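Local coordinates for stage III sporulation protein AB (PDB 6BS9) that is essential for sporulation in Bacillus subtilis and probably works in a secretion-like transport apparatus, the chain here being a helical part of the longer protein, at residues Thr29-Ala34 with Asp55-Gly60; Arg11-Ala16 with Ser47-Ala52; Ala22-Gly27 with Ile102-His107. All coordinates share one frame; numbering follows the deposited sequence.

Contact 1 (Thr29-Ala34 with Asp55-Gly60); sequences TPLHTA and DQLDKG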
ATOM      1  N   THR A  29      -0.562 -18.086   1.435  1.00 48.79           N
ATOM      2  CA  THR A  29      -1.844 -17.471   1.459  1.00 48.37           C
ATOM      3  C   THR A  29      -2.112 -16.804   0.063  1.00 44.73           C
ATOM      4  O   THR A  29      -1.298 -16.052  -0.429  1.00 44.29           O
ATOM      5  CB  THR A  29      -1.884 -16.518   2.647  1.00 47.17           C
ATOM      6  OG1 THR A  29      -1.473 -17.259   3.806  1.00 51.61           O
ATOM      7  CG2 THR A  29      -3.246 -16.005   2.889  1.00 46.21           C
ATOM      8  N   PRO A  30      -3.247 -17.127  -0.572  1.00 43.69           N
ATOM      9  CA  PRO A  30      -3.600 -16.350  -1.781  1.00 39.42           C
ATOM     10  C   PRO A  30      -3.694 -14.859  -1.490  1.00 38.53           C
ATOM     11  O   PRO A  30      -4.067 -14.435  -0.397  1.00 37.01           O
ATOM     12  CB  PRO A  30      -4.938 -16.896  -2.173  1.00 41.07           C
ATOM     13  CG  PRO A  30      -4.989 -18.273  -1.561  1.00 41.95           C
ATOM     14  CD  PRO A  30      -4.275 -18.145  -0.246  1.00 41.38           C
ATOM     15  N   LEU A  31      -3.188 -14.074  -2.418  1.00 37.13           N
ATOM     16  CA  LEU A  31      -3.005 -12.648  -2.232  1.00 39.12           C
ATOM     17  C   LEU A  31      -4.384 -12.014  -1.828  1.00 37.01           C
ATOM     18  O   LEU A  31      -4.456 -11.084  -0.987  1.00 37.21           O
ATOM     19  CB  LEU A  31      -2.360 -12.051  -3.515  1.00 39.23           C
ATOM     20  CG  LEU A  31      -1.692 -10.693  -3.499  1.00 42.67           C
ATOM     21  CD1 LEU A  31      -0.686 -10.616  -2.365  1.00 46.69           C
ATOM     22  CD2 LEU A  31      -0.960 -10.460  -4.814  1.00 45.20           C
ATOM     23  N   HIS A  32      -5.440 -12.483  -2.465  1.00 33.43           N
ATOM     24  CA  HIS A  32      -6.752 -11.938  -2.147  1.00 36.28           C
ATOM     25  C   HIS A  32      -7.157 -12.174  -0.691  1.00 37.06           C
ATOM     26  O   HIS A  32      -7.653 -11.266  -0.029  1.00 36.88           O
ATOM     27  CB  HIS A  32      -7.818 -12.447  -3.130  1.00 38.16           C
ATOM     28  CG  HIS A  32      -8.186 -13.889  -2.976  1.00 39.01           C
ATOM     29  ND1 HIS A  32      -9.197 -14.323  -2.146  1.00 41.18           N
ATOM     30  CD2 HIS A  32      -7.701 -14.992  -3.594  1.00 41.10           C
ATOM     31  CE1 HIS A  32      -9.317 -15.637  -2.253  1.00 41.68           C
ATOM     32  NE2 HIS A  32      -8.405 -16.069  -3.112  1.00 42.86           N
ATOM     33  N   THR A  33      -6.867 -13.353  -0.159  1.00 36.38           N
ATOM     34  CA  THR A  33      -7.117 -13.625   1.231  1.00 35.57           C
ATOM     35  C   THR A  33      -6.190 -12.793   2.146  1.00 34.90           C
ATOM     36  O   THR A  33      -6.625 -12.215   3.113  1.00 37.01           O
ATOM     37  CB  THR A  33      -6.946 -15.111   1.475  1.00 40.13           C
ATOM     38  OG1 THR A  33      -7.817 -15.831   0.567  1.00 40.86           O
ATOM     39  CG2 THR A  33      -7.269 -15.502   2.910  1.00 39.13           C
ATOM     40  N   ALA A  34      -4.908 -12.697   1.838  1.00 34.35           N
ATOM     41  CA  ALA A  34      -3.985 -11.910   2.648  1.00 32.16           C
ATOM     42  C   ALA A  34      -4.468 -10.444   2.729  1.00 32.72           C
ATOM     43  O   ALA A  34      -4.516  -9.828   3.791  1.00 33.96           O
ATOM     44  CB  ALA A  34      -2.611 -11.964   2.047  1.00 32.27           C
ATOM     45  N   ASP A  55     -11.212  -7.696  -3.416  1.00 38.28           N
ATOM     46  CA  ASP A  55     -12.298  -7.881  -4.369  1.00 39.43           C
ATOM     47  C   ASP A  55     -11.793  -7.977  -5.822  1.00 40.51           C
ATOM     48  O   ASP A  55     -12.269  -8.766  -6.585  1.00 40.84           O
ATOM     49  CB  ASP A  55     -13.290  -6.699  -4.279  1.00 40.75           C
ATOM     50  CG  ASP A  55     -14.036  -6.667  -2.985  1.00 42.04           C
ATOM     51  OD1 ASP A  55     -14.068  -7.712  -2.267  1.00 46.23           O
ATOM     52  OD2 ASP A  55     -14.590  -5.580  -2.658  1.00 45.90           O
ATOM     53  N   GLN A  56     -10.897  -7.090  -6.220  1.00 44.93           N
ATOM     54  CA  GLN A  56     -10.523  -6.973  -7.637  1.00 47.85           C
ATOM     55  C   GLN A  56      -9.794  -8.208  -8.022  1.00 46.42           C
ATOM     56  O   GLN A  56     -10.012  -8.719  -9.078  1.00 48.77           O
ATOM     57  CB  GLN A  56      -9.636  -5.733  -7.911  1.00 51.44           C
ATOM     58  CG  GLN A  56     -10.323  -4.424  -8.282  1.00 58.13           C
ATOM     59  CD  GLN A  56     -11.473  -4.627  -9.228  1.00 61.88           C
ATOM     60  OE1 GLN A  56     -12.627  -4.612  -8.814  1.00 66.23           O
ATOM     61  NE2 GLN A  56     -11.168  -4.839 -10.492  1.00 66.25           N
ATOM     62  N   LEU A  57      -8.888  -8.647  -7.172  1.00 47.87           N
ATOM     63  CA  LEU A  57      -8.171  -9.881  -7.412  1.00 47.50           C
ATOM     64  C   LEU A  57      -9.056 -11.099  -7.467  1.00 51.56           C
ATOM     65  O   LEU A  57      -8.959 -11.911  -8.375  1.00 56.36           O
ATOM     66  CB  LEU A  57      -7.230 -10.164  -6.275  1.00 46.91           C
ATOM     67  CG  LEU A  57      -5.986  -9.348  -6.233  1.00 47.18           C
ATOM     68  CD1 LEU A  57      -5.380  -9.397  -4.842  1.00 47.19           C
ATOM     69  CD2 LEU A  57      -5.010  -9.818  -7.305  1.00 49.21           C
ATOM     70  N   ASP A  58      -9.987 -11.198  -6.526  1.00 52.05           N
ATOM     71  CA  ASP A  58     -10.726 -12.429  -6.389  1.00 53.52           C
ATOM     72  C   ASP A  58     -11.601 -12.699  -7.614  1.00 55.62           C
ATOM     73  O   ASP A  58     -11.563 -13.791  -8.173  1.00 57.20           O
ATOM     74  CB  ASP A  58     -11.557 -12.433  -5.113  1.00 52.57           C
ATOM     75  CG  ASP A  58     -11.887 -13.844  -4.639  1.00 51.13           C
ATOM     76  OD1 ASP A  58     -10.976 -14.669  -4.749  1.00 53.22           O
ATOM     77  OD2 ASP A  58     -12.997 -14.188  -4.198  1.00 49.14           O
ATOM     78  N   LYS A  59     -12.366 -11.673  -7.995  1.00 62.99           N
ATOM     79  CA  LYS A  59     -13.338 -11.633  -9.092  1.00 69.04           C
ATOM     80  C   LYS A  59     -12.777 -10.692 -10.119  1.00 68.51           C
ATOM     81  O   LYS A  59     -13.016  -9.475 -10.151  1.00 73.02           O
ATOM     82  CB  LYS A  59     -14.728 -11.232  -8.530  1.00 77.44           C
ATOM     83  CG  LYS A  59     -15.566 -12.437  -8.112  1.00 80.02           C
ATOM     84  CD  LYS A  59     -16.731 -12.034  -7.227  1.00 82.18           C
ATOM     85  CE  LYS A  59     -17.711 -13.196  -7.081  1.00 84.21           C
ATOM     86  NZ  LYS A  59     -18.825 -12.845  -6.162  1.00 86.39           N
ATOM     87  N   GLY A  60     -11.918 -11.289 -10.921  1.00 70.05           N
ATOM     88  CA  GLY A  60     -10.982 -10.541 -11.711  1.00 71.64           C
ATOM     89  C   GLY A  60     -10.152 -11.561 -12.502  1.00 73.60           C
ATOM     90  O   GLY A  60      -9.723 -12.633 -12.008  1.00 74.30           O
TER
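The imidazole of His32 has an oxygen on each face. On one side stands Asp58 OD1, 3.1 Å above the plane and over the middle of the ring; on the opposite side is Thr33 OG1, displaced toward the rim. The carboxylate of Asp58 is tilted by 31° from the ring plane. Because OD1 lies above the ring, neither ring nitrogen can direct an N-H at it: Asp58 OD1 is 3.2 Å from His32 ND1, but the angle is too poor for a hydrogen bond. If the imidazole is protonated, the carboxylate would stabilise it electrostatically, and the proximity may favour that state. His32 CG lies between its backbone N and carbonyl carbon (chi1 71°), a crowded position that brings the ring out toward helix 46-58, and chi2 near 90° turns its face to Asp58. Beside this pair Leu57 packs on the backbone and CB of His32 and on Leu31. His32 CB lies 3.9 Å from Leu57 CB. Leu57 CD1 is 3.9 Å from His32 N, and Leu57 CD1 also meets Leu31 CG at 4.1 Å. The CA atoms of His32 and Leu57 are just 5.8 Å apart, so the backbones themselves come close. A serine in place of His32 would probably leave Asp58 OD1 without the ring beneath it and a gap where the imidazole lay between Asp58 and Thr33 OG1, though the CB contact to Leu57 would remain. The contact joins the first turn of helix 31-41, with Pro30 at the N-cap position, to the last turn of helix 46-58, closing the outer end of a helical hairpin. His32 O accepts a hydrogen bond from Ser54 OG, while Leu31 also packs on Ile24 of helix 2-26 and Ala64 of helix 64-75.

Contact 2 (Arg11-Ala16 with Ser47-Ala52); sequences RQLRAA and STLFSA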
ATOM      1  N   ARG A  11       2.040   5.158   8.073  1.00 32.20           N
ATOM      2  CA  ARG A  11       2.470   4.129   9.005  1.00 34.50           C
ATOM      3  C   ARG A  11       1.680   2.865   8.817  1.00 33.81           C
ATOM      4  O   ARG A  11       2.238   1.760   8.793  1.00 35.74           O
ATOM      5  CB  ARG A  11       2.335   4.662  10.438  1.00 35.72           C
ATOM      6  CG  ARG A  11       3.036   3.873  11.490  1.00 37.56           C
ATOM      7  CD  ARG A  11       2.928   4.596  12.824  1.00 41.57           C
ATOM      8  NE  ARG A  11       1.544   4.766  13.263  1.00 43.85           N
ATOM      9  CZ  ARG A  11       1.105   5.964  13.632  1.00 44.93           C
ATOM     10  NH1 ARG A  11      -0.139   6.062  14.027  1.00 42.32           N
ATOM     11  NH2 ARG A  11       1.931   7.070  13.609  1.00 42.39           N
ATOM     12  N   GLN A  12       0.370   3.030   8.692  1.00 35.67           N
ATOM     13  CA  GLN A  12      -0.542   1.905   8.377  1.00 35.83           C
ATOM     14  C   GLN A  12      -0.220   1.217   7.059  1.00 35.12           C
ATOM     15  O   GLN A  12      -0.286   0.005   6.981  1.00 34.10           O
ATOM     16  CB  GLN A  12      -1.996   2.435   8.275  1.00 38.27           C
ATOM     17  CG  GLN A  12      -2.632   2.803   9.609  1.00 40.83           C
ATOM     18  CD  GLN A  12      -3.980   3.480   9.417  1.00 44.32           C
ATOM     19  OE1 GLN A  12      -4.225   4.218   8.470  1.00 41.40           O
ATOM     20  NE2 GLN A  12      -4.868   3.204  10.312  1.00 51.37           N
ATOM     21  N   LEU A  13       0.101   2.020   6.007  1.00 34.27           N
ATOM     22  CA  LEU A  13       0.481   1.464   4.716  1.00 32.11           C
ATOM     23  C   LEU A  13       1.778   0.647   4.806  1.00 32.11           C
ATOM     24  O   LEU A  13       1.858  -0.443   4.252  1.00 30.88           O
ATOM     25  CB  LEU A  13       0.603   2.565   3.694  1.00 32.63           C
ATOM     26  CG  LEU A  13      -0.736   3.099   3.193  1.00 31.45           C
ATOM     27  CD1 LEU A  13      -0.522   4.408   2.520  1.00 31.74           C
ATOM     28  CD2 LEU A  13      -1.402   2.132   2.246  1.00 31.71           C
ATOM     29  N   ARG A  14       2.755   1.145   5.550  0.50 31.57           N
ATOM     30  CA  ARG A  14       4.012   0.422   5.777  0.50 30.19           C
ATOM     31  C   ARG A  14       3.750  -0.917   6.475  0.50 31.80           C
ATOM     32  O   ARG A  14       4.378  -1.912   6.141  0.50 34.56           O
ATOM     33  CB  ARG A  14       4.878   1.327   6.664  0.50 29.82           C
ATOM     34  CG  ARG A  14       6.378   1.046   6.872  0.50 29.49           C
ATOM     35  CD  ARG A  14       7.334   1.008   5.677  0.50 29.31           C
ATOM     36  NE  ARG A  14       8.530   0.312   6.117  0.50 29.99           N
ATOM     37  CZ  ARG A  14       8.567  -0.969   6.450  0.50 30.80           C
ATOM     38  NH1 ARG A  14       7.492  -1.754   6.299  0.50 29.74           N
ATOM     39  NH2 ARG A  14       9.704  -1.455   6.917  0.50 30.81           N
ATOM     40  N   ALA A  15       2.829  -0.953   7.442  1.00 31.03           N
ATOM     41  CA  ALA A  15       2.472  -2.178   8.115  1.00 32.31           C
ATOM     42  C   ALA A  15       1.855  -3.182   7.138  1.00 32.83           C
ATOM     43  O   ALA A  15       2.219  -4.342   7.096  1.00 32.68           O
ATOM     44  CB  ALA A  15       1.503  -1.890   9.279  1.00 34.43           C
ATOM     45  N   ALA A  16       0.845  -2.727   6.419  1.00 31.13           N
ATOM     46  CA  ALA A  16       0.100  -3.561   5.546  1.00 30.06           C
ATOM     47  C   ALA A  16       0.983  -4.072   4.406  1.00 31.62           C
ATOM     48  O   ALA A  16       0.949  -5.277   4.102  1.00 29.85           O
ATOM     49  CB  ALA A  16      -1.051  -2.748   4.970  1.00 32.25           C
ATOM     50  N   SER A  47      -7.974   0.858   5.244  1.00 33.77           N
ATOM     51  CA  SER A  47      -8.622  -0.461   5.115  1.00 35.46           C
ATOM     52  C   SER A  47      -9.297  -0.734   3.775  1.00 35.10           C
ATOM     53  O   SER A  47      -9.101  -1.799   3.182  1.00 38.08           O
ATOM     54  CB  SER A  47      -9.700  -0.618   6.190  1.00 37.75           C
ATOM     55  OG  SER A  47     -10.291  -1.873   6.111  1.00 38.45           O
ATOM     56  N   THR A  48      -9.983   0.264   3.242  1.00 34.96           N
ATOM     57  CA  THR A  48     -10.690   0.129   1.965  1.00 37.02           C
ATOM     58  C   THR A  48      -9.793  -0.086   0.738  1.00 35.02           C
ATOM     59  O   THR A  48     -10.145  -0.796  -0.214  1.00 35.44           O
ATOM     60  CB  THR A  48     -11.606   1.337   1.732  1.00 39.69           C
ATOM     61  OG1 THR A  48     -12.505   1.414   2.842  1.00 41.62           O
ATOM     62  CG2 THR A  48     -12.463   1.100   0.482  1.00 44.77           C
ATOM     63  N   LEU A  49      -8.564   0.412   0.797  1.00 33.15           N
ATOM     64  CA  LEU A  49      -7.611   0.079  -0.249  1.00 33.08           C
ATOM     65  C   LEU A  49      -7.450  -1.447  -0.334  1.00 32.40           C
ATOM     66  O   LEU A  49      -7.380  -1.990  -1.424  1.00 33.50           O
ATOM     67  CB  LEU A  49      -6.270   0.783   0.003  1.00 32.35           C
ATOM     68  CG  LEU A  49      -5.085   0.432  -0.920  1.00 34.31           C
ATOM     69  CD1 LEU A  49      -5.340   0.685  -2.386  1.00 34.99           C
ATOM     70  CD2 LEU A  49      -3.893   1.262  -0.503  1.00 34.51           C
ATOM     71  N   PHE A  50      -7.359  -2.109   0.830  1.00 31.94           N
ATOM     72  CA  PHE A  50      -7.032  -3.514   0.902  1.00 31.80           C
ATOM     73  C   PHE A  50      -8.229  -4.407   0.653  1.00 33.32           C
ATOM     74  O   PHE A  50      -8.068  -5.456   0.004  1.00 32.12           O
ATOM     75  CB  PHE A  50      -6.270  -3.868   2.214  1.00 31.96           C
ATOM     76  CG  PHE A  50      -4.919  -3.245   2.238  1.00 32.44           C
ATOM     77  CD1 PHE A  50      -3.881  -3.815   1.523  1.00 30.06           C
ATOM     78  CD2 PHE A  50      -4.778  -1.940   2.734  1.00 32.48           C
ATOM     79  CE1 PHE A  50      -2.699  -3.167   1.387  1.00 31.00           C
ATOM     80  CE2 PHE A  50      -3.564  -1.304   2.654  1.00 34.24           C
ATOM     81  CZ  PHE A  50      -2.517  -1.915   1.968  1.00 32.56           C
ATOM     82  N   SER A  51      -9.404  -3.976   1.073  1.00 33.53           N
ATOM     83  CA  SER A  51     -10.628  -4.727   0.708  1.00 36.49           C
ATOM     84  C   SER A  51     -10.977  -4.571  -0.773  1.00 36.11           C
ATOM     85  O   SER A  51     -11.333  -5.554  -1.411  1.00 37.33           O
ATOM     86  CB  SER A  51     -11.870  -4.375   1.621  1.00 36.08           C
ATOM     87  OG  SER A  51     -12.120  -3.025   1.638  1.00 38.31           O
ATOM     88  N   ALA A  52     -10.833  -3.368  -1.312  1.00 34.69           N
ATOM     89  CA  ALA A  52     -10.974  -3.192  -2.770  1.00 35.53           C
ATOM     90  C   ALA A  52      -9.998  -4.027  -3.591  1.00 36.03           C
ATOM     91  O   ALA A  52     -10.399  -4.593  -4.594  1.00 38.19           O
ATOM     92  CB  ALA A  52     -10.808  -1.754  -3.127  1.00 33.88           C
TER
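Phe50 sends its ring toward Ala16 and Leu13 with CG anti to the carbonyl carbon and beside the backbone N (chi1 -67°). Leu13 has the same first torsion (chi1 -76°), and although its CB does not point straight across, the branch ending in CD2 extends into the interface. There CD2 is the shared point of contact: Leu13 CD2 lies 3.8 Å from Leu49 CD2, where the two leucine side chains cross at about a right angle, and 4.1 Å from Phe50 CE2, which it meets at the ring edge, near the ring plane. Ala16 makes the closest approach, its CB lying 3.4 Å from Phe50 CZ and 3.7 Å from Phe50 CE2; this methyl comes to the far end of the ring at an oblique angle. Leu49 CG stands over one face of the neighbouring Phe50 ring, displaced toward the rim. All four residues are buried near the centre of the chain, and the contact is purely apolar.

Helix 2-26 and helix 46-58 run in the same general direction here, with 33° between the axes of the two segments, as the first and third helices of an all-helical bundle. The axes of 11-16 and 47-52 approach to 11.4 Å, and the gap is bridged by Phe50 and Leu49 from one side and by Leu13, with the small methyl of Ala16, from the other. Helix 31-41 lies alongside both: its Ile38 packs on Ala16 and its Ala39 on Phe50. Leu13 also touches Leu81, and Leu49 turns to Trp68 and Val75 of helix 64-75.

Contact 3 (Ala22-Gly27 with Ile102-His107); sequences AEIMYG and ISQQKH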
ATOM      1  N   ALA A  22       5.614 -10.155   2.619  1.00 36.05           N
ATOM      2  CA  ALA A  22       5.909 -11.507   3.126  1.00 35.64           C
ATOM      3  C   ALA A  22       5.089 -12.576   2.427  1.00 37.92           C
ATOM      4  O   ALA A  22       5.590 -13.656   2.102  1.00 37.89           O
ATOM      5  CB  ALA A  22       5.720 -11.550   4.628  1.00 35.12           C
ATOM      6  N   GLU A  23       3.818 -12.294   2.190  1.00 40.70           N
ATOM      7  CA  GLU A  23       2.927 -13.331   1.590  1.00 44.79           C
ATOM      8  C   GLU A  23       3.249 -13.568   0.135  1.00 42.87           C
ATOM      9  O   GLU A  23       3.213 -14.692  -0.344  1.00 44.38           O
ATOM     10  CB  GLU A  23       1.462 -12.928   1.689  1.00 45.80           C
ATOM     11  CG  GLU A  23       0.951 -12.780   3.120  1.00 51.20           C
ATOM     12  CD  GLU A  23       0.770 -14.115   3.859  1.00 50.77           C
ATOM     13  OE1 GLU A  23       0.619 -14.128   5.093  1.00 56.76           O
ATOM     14  OE2 GLU A  23       0.876 -15.186   3.269  1.00 55.46           O
ATOM     15  N   ILE A  24       3.592 -12.501  -0.562  1.00 39.98           N
ATOM     16  CA  ILE A  24       4.058 -12.636  -1.932  1.00 39.34           C
ATOM     17  C   ILE A  24       5.320 -13.496  -1.956  1.00 40.40           C
ATOM     18  O   ILE A  24       5.410 -14.430  -2.719  1.00 43.78           O
ATOM     19  CB  ILE A  24       4.329 -11.244  -2.521  1.00 38.48           C
ATOM     20  CG1 ILE A  24       3.002 -10.543  -2.704  1.00 37.53           C
ATOM     21  CG2 ILE A  24       5.069 -11.350  -3.856  1.00 40.77           C
ATOM     22  CD1 ILE A  24       3.093  -9.052  -2.892  1.00 36.23           C
ATOM     23  N   MET A  25       6.271 -13.181  -1.091  1.00 40.72           N
ATOM     24  CA  MET A  25       7.601 -13.821  -1.105  1.00 45.17           C
ATOM     25  C   MET A  25       7.582 -15.281  -0.654  1.00 43.77           C
ATOM     26  O   MET A  25       8.167 -16.136  -1.299  1.00 38.53           O
ATOM     27  CB  MET A  25       8.660 -12.900  -0.436  1.00 48.22           C
ATOM     28  CG  MET A  25       8.885 -11.577  -1.220  1.00 56.17           C
ATOM     29  SD  MET A  25       9.349 -11.883  -2.974  1.00 70.09           S
ATOM     30  CE  MET A  25       8.588 -10.558  -3.955  1.00 65.03           C
ATOM     31  N   TYR A  26       6.865 -15.587   0.405  1.00 45.66           N
ATOM     32  CA  TYR A  26       7.002 -16.907   1.010  1.00 52.69           C
ATOM     33  C   TYR A  26       5.742 -17.429   1.595  1.00 56.19           C
ATOM     34  O   TYR A  26       5.753 -18.502   2.143  1.00 62.54           O
ATOM     35  CB  TYR A  26       8.233 -17.002   2.024  1.00 56.12           C
ATOM     36  CG  TYR A  26       8.433 -15.898   3.071  1.00 57.17           C
ATOM     37  CD1 TYR A  26       7.762 -15.929   4.290  1.00 56.54           C
ATOM     38  CD2 TYR A  26       9.342 -14.817   2.823  1.00 55.76           C
ATOM     39  CE1 TYR A  26       7.957 -14.932   5.225  1.00 59.12           C
ATOM     40  CE2 TYR A  26       9.533 -13.806   3.743  1.00 55.36           C
ATOM     41  CZ  TYR A  26       8.841 -13.872   4.951  1.00 61.38           C
ATOM     42  OH  TYR A  26       8.938 -12.868   5.885  1.00 69.11           O
ATOM     43  N   GLY A  27       4.669 -16.666   1.470  1.00 61.43           N
ATOM     44  CA  GLY A  27       3.351 -17.079   1.793  1.00 62.94           C
ATOM     45  C   GLY A  27       2.714 -18.162   1.004  1.00 58.82           C
ATOM     46  O   GLY A  27       2.975 -18.385  -0.164  1.00 62.57           O
ATOM     47  N   ILE A 102      13.970 -11.739  -7.371  1.00 47.40           N
ATOM     48  CA  ILE A 102      14.850 -10.949  -6.507  1.00 45.85           C
ATOM     49  C   ILE A 102      14.622  -9.477  -6.758  1.00 44.95           C
ATOM     50  O   ILE A 102      14.558  -8.689  -5.819  1.00 40.51           O
ATOM     51  CB  ILE A 102      16.323 -11.283  -6.749  1.00 46.17           C
ATOM     52  CG1 ILE A 102      16.632 -12.682  -6.244  1.00 49.23           C
ATOM     53  CG2 ILE A 102      17.274 -10.300  -6.054  1.00 44.70           C
ATOM     54  CD1 ILE A 102      17.882 -13.290  -6.872  1.00 51.13           C
ATOM     55  N   SER A 103      14.479  -9.138  -8.036  1.00 43.89           N
ATOM     56  CA  SER A 103      14.202  -7.780  -8.437  1.00 44.47           C
ATOM     57  C   SER A 103      12.851  -7.299  -7.891  1.00 41.31           C
ATOM     58  O   SER A 103      12.758  -6.219  -7.320  1.00 39.31           O
ATOM     59  CB  SER A 103      14.247  -7.683  -9.962  1.00 46.63           C
ATOM     60  OG  SER A 103      14.254  -6.351 -10.356  1.00 53.00           O
ATOM     61  N   GLN A 104      11.842  -8.148  -7.956  1.00 40.15           N
ATOM     62  CA  GLN A 104      10.544  -7.811  -7.382  1.00 42.30           C
ATOM     63  C   GLN A 104      10.664  -7.515  -5.883  1.00 42.07           C
ATOM     64  O   GLN A 104      10.182  -6.492  -5.368  1.00 42.75           O
ATOM     65  CB  GLN A 104       9.497  -8.919  -7.604  1.00 40.94           C
ATOM     66  CG  GLN A 104       8.181  -8.639  -6.874  1.00 44.79           C
ATOM     67  CD  GLN A 104       7.057  -9.647  -7.184  1.00 46.80           C
ATOM     68  OE1 GLN A 104       7.094 -10.802  -6.706  1.00 47.00           O
ATOM     69  NE2 GLN A 104       6.055  -9.203  -7.897  1.00 45.03           N
ATOM     70  N   GLN A 105      11.315  -8.427  -5.200  1.00 41.35           N
ATOM     71  CA  GLN A 105      11.516  -8.294  -3.769  1.00 43.90           C
ATOM     72  C   GLN A 105      12.200  -6.969  -3.407  1.00 41.36           C
ATOM     73  O   GLN A 105      11.760  -6.271  -2.496  1.00 42.17           O
ATOM     74  CB  GLN A 105      12.343  -9.491  -3.280  1.00 47.81           C
ATOM     75  CG  GLN A 105      12.172  -9.791  -1.824  1.00 54.01           C
ATOM     76  CD  GLN A 105      13.351  -9.387  -0.994  1.00 61.68           C
ATOM     77  OE1 GLN A 105      14.345 -10.122  -0.905  1.00 70.67           O
ATOM     78  NE2 GLN A 105      13.232  -8.248  -0.306  1.00 65.27           N
ATOM     79  N   LYS A 106      13.277  -6.632  -4.126  1.00 38.45           N
ATOM     80  CA  LYS A 106      14.019  -5.422  -3.868  1.00 36.13           C
ATOM     81  C   LYS A 106      13.196  -4.199  -4.218  1.00 33.64           C
ATOM     82  O   LYS A 106      13.285  -3.196  -3.501  1.00 30.87           O
ATOM     83  CB  LYS A 106      15.412  -5.442  -4.565  1.00 38.02           C
ATOM     84  CG  LYS A 106      16.271  -6.604  -4.113  1.00 38.70           C
ATOM     85  CD  LYS A 106      16.539  -6.552  -2.589  1.00 39.68           C
ATOM     86  CE  LYS A 106      17.373  -7.745  -2.127  1.00 42.32           C
ATOM     87  NZ  LYS A 106      17.596  -7.659  -0.664  1.00 45.29           N
ATOM     88  N   HIS A 107      12.362  -4.281  -5.254  1.00 33.39           N
ATOM     89  CA  HIS A 107      11.496  -3.125  -5.570  1.00 35.08           C
ATOM     90  C   HIS A 107      10.363  -2.952  -4.539  1.00 34.31           C
ATOM     91  O   HIS A 107       9.975  -1.815  -4.240  1.00 32.06           O
ATOM     92  CB  HIS A 107      10.996  -3.160  -7.027  1.00 36.32           C
ATOM     93  CG  HIS A 107      12.021  -2.709  -8.024  1.00 37.88           C
ATOM     94  ND1 HIS A 107      12.137  -1.393  -8.419  1.00 42.34           N
ATOM     95  CD2 HIS A 107      13.069  -3.345  -8.578  1.00 38.91           C
ATOM     96  CE1 HIS A 107      13.190  -1.243  -9.209  1.00 41.27           C
ATOM     97  NE2 HIS A 107      13.767  -2.420  -9.332  1.00 41.00           N
TER
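Ile24, the first residue of 22-27 to reach 102-107, offers its CG2 methyl to the side-chain oxygen of Gln104, with Ile24 CG2 and Gln104 OE1 3.5 Å apart and the two side chains crossing at about a right angle. Next comes Met25, which does most of the touching. Its chain bends at chi2 (-56°) and again at chi3, which brings SD to Gln105 while CE turns to Gln104: Met25 SD rests 3.7 Å from Gln105 CG, and Met25 CE lies 3.1 Å from Gln104 OE1 and 3.5 Å from Gln104 CG. Gln104, extended with CG anti to its backbone N (chi1 174°), thus places its aliphatic stem and its amide oxygen against the same methyl. The other end of that amide is fixed by a hydrogen bond from NE2 to Thr95 O, while Gln105 NE2 makes a weak one to Glu21 OE2. Helix 2-26 and helix 101-128 run nearly antiparallel here, with an angle of 167° between the segment axes and a closest approach of 11.0 Å. This joins the C-terminal end of the first helix to the start of the last, near the bundle surface. With no hydrogen bond across the segments, the glutamines serve as packing surfaces: their methylenes meet the thioether by dispersion, and Gln104 OE1 meets the two methyls in close, largely non-polar contact.

From the N terminus, the chain passes 11-16, 22-27 and 29-34 before any contact is closed. Contact 2 closes first, when 47-52 returns to helix 2-26; contact 1 follows on the same helix 46-58, at 55-60, and contact 3 closes last, at 102-107, after two further helices. Contact 2 therefore crosses both others, whereas contact 1 lies wholly within the span of contact 3. Helix 2-26 is shared by contacts 2 and 3, packing on helix 46-58 near its own middle and on helix 101-128 near its own C-terminal end. The centres of contacts 1 and 3 are about 17 Å apart, yet their segments also touch, with Glu23 beside Thr29 and Ala34.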